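Local coordinates for protein methylmalonyl-CoA carboxyltransferase 5S subunit (Propionibacterium freudenreichii subsp. shermanii, PDB 1RQB) that catalyses transfer of a carboxyl group from the biotin of the 1.3S subunit to pyruvate, forming oxaloacetate, as the cobalt-binding 5S component of transcarboxylase, at residues R43-M46 with E47-V50. Sequence-based numbering, arbitrary orientation.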
loop_
_atom_site.group_PDB
_atom_site.type_symbol
_atom_site.label_atom_id
_atom_site.label_comp_id
_atom_site.label_asym_id
_atom_site.label_seq_id
_atom_site.Cartn_x
_atom_site.Cartn_y
_atom_site.Cartn_z
ATOM N N ARG A 43 -19.122 -3.515 -9.045
ATOM C CA ARG A 43 -19.648 -3.446 -10.415
ATOM C C ARG A 43 -18.959 -4.401 -11.394
ATOM O O ARG A 43 -19.318 -4.428 -12.569
ATOM C CB ARG A 43 -19.516 -2.024 -10.957
ATOM C CG ARG A 43 -20.370 -0.970 -10.259
ATOM C CD ARG A 43 -21.843 -1.333 -10.340
ATOM N NE ARG A 43 -22.710 -0.164 -10.185
ATOM C CZ ARG A 43 -22.951 0.485 -9.054
ATOM N NH1 ARG A 43 -22.395 0.099 -7.914
ATOM N NH2 ARG A 43 -23.764 1.534 -9.075
HETATM N N MSE A 44 -18.002 -5.203 -10.944
HETATM C CA MSE A 44 -17.280 -6.083 -11.874
HETATM C C MSE A 44 -18.226 -7.009 -12.643
HETATM O O MSE A 44 -18.979 -7.782 -12.053
HETATM C CB MSE A 44 -16.260 -6.947 -11.145
HETATM C CG MSE A 44 -15.574 -7.896 -12.088
HETATM SE SE MSE A 44 -14.007 -7.066 -12.798
HETATM C CE MSE A 44 -12.892 -7.635 -11.438
ATOM N N ALA A 45 -18.125 -6.967 -13.967
ATOM C CA ALA A 45 -18.970 -7.800 -14.836
ATOM C C ALA A 45 -18.351 -9.191 -14.978
ATOM O O ALA A 45 -17.133 -9.340 -15.064
ATOM C CB ALA A 45 -19.107 -7.150 -16.204
HETATM N N MSE A 46 -19.211 -10.203 -15.038
HETATM C CA MSE A 46 -18.764 -11.597 -15.164
HETATM C C MSE A 46 -17.870 -11.750 -16.397
HETATM O O MSE A 46 -16.876 -12.474 -16.362
HETATM C CB MSE A 46 -19.977 -12.532 -15.268
HETATM C CG MSE A 46 -19.597 -13.999 -15.273
HETATM SE SE MSE A 46 -18.588 -14.461 -13.642
HETATM C CE MSE A 46 -19.156 -16.314 -13.482
ATOM N N GLU A 47 -18.210 -11.047 -17.477
ATOM C CA GLU A 47 -17.436 -11.114 -18.726
ATOM C C GLU A 47 -15.974 -10.727 -18.484
ATOM O O GLU A 47 -15.072 -11.222 -19.157
ATOM C CB GLU A 47 -18.049 -10.170 -19.780
ATOM C CG GLU A 47 -18.133 -8.710 -19.336
ATOM C CD GLU A 47 -18.980 -7.828 -20.256
ATOM O OE1 GLU A 47 -20.171 -8.155 -20.470
ATOM O OE2 GLU A 47 -18.456 -6.800 -20.749
ATOM N N ASP A 48 -15.736 -9.856 -17.511
ATOM C CA ASP A 48 -14.375 -9.375 -17.233
ATOM C C ASP A 48 -13.634 -10.279 -16.244
ATOM O O ASP A 48 -12.449 -10.063 -15.989
ATOM C CB ASP A 48 -14.427 -7.940 -16.679
ATOM C CG ASP A 48 -14.767 -6.899 -17.754
ATOM O OD1 ASP A 48 -14.342 -7.075 -18.913
ATOM O OD2 ASP A 48 -15.438 -5.888 -17.443
HETATM N N MSE A 49 -14.294 -11.297 -15.702
HETATM C CA MSE A 49 -13.648 -12.168 -14.707
HETATM C C MSE A 49 -13.388 -13.588 -15.217
HETATM O O MSE A 49 -12.372 -14.187 -14.869
HETATM C CB MSE A 49 -14.519 -12.293 -13.445
HETATM C CG MSE A 49 -14.753 -11.017 -12.669
HETATM SE SE MSE A 49 -15.716 -11.366 -10.980
HETATM C CE MSE A 49 -17.544 -11.223 -11.612
ATOM N N VAL A 50 -14.296 -14.145 -16.017
ATOM C CA VAL A 50 -14.175 -15.546 -16.451
ATOM C C VAL A 50 -12.820 -15.877 -17.079
ATOM O O VAL A 50 -12.330 -16.995 -16.929
ATOM C CB VAL A 50 -15.299 -15.966 -17.433
ATOM C CG1 VAL A 50 -16.644 -15.942 -16.709
ATOM C CG2 VAL A 50 -15.312 -15.058 -18.656
#
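Three backbone hydrogen bonds join Ala45 and Met46 to Asp48, Met49 and Val50. The N of Asp48 donates to the O of Ala45 at 2.9 Å, and the O of Met46 accepts twice, from Met49 N at 2.9 Å and from Val50 N at 3.1 Å, two N-H groups sharing the one carbonyl oxygen.

Apolar packing joins the selenomethionines. The Met44 and Met49 side chains lie aslant to one another, and their CG atoms meet at 3.3 Å, a close approach for two carbons; Met49 SE also lies 3.6 Å from Met44 CG. With CG of Met49 anti to its carbonyl carbon (chi1 -63°) and a bend at chi3, its CE comes to 4.0 Å from Met46 SE, the two side chains at about a right angle. The Met46 side chain also runs at about a right angle to that of Val50, whose CG1 touches Met46 CG at 3.8 Å. Around this cluster, Met44 packs on His36, Met256 and Phe293, and Met46 on Arg86, Thr89 and Phe90 of helix 83-93.

Polar anchoring comes from the Asp48 carboxylate, held by a salt bridge from OD1 to Lys299 and a hydrogen bond between OD2 and Tyr300, whose hydroxyl also bonds Ala45 N, tying both segments to one side chain.

Two i to i+3 bonds and one i to i+4 bond thus shape the loop between helices 31-39 and 53-58 of the TIM-barrel carboxyltransferase domain, with Met44 against His36, a substrate-binding residue.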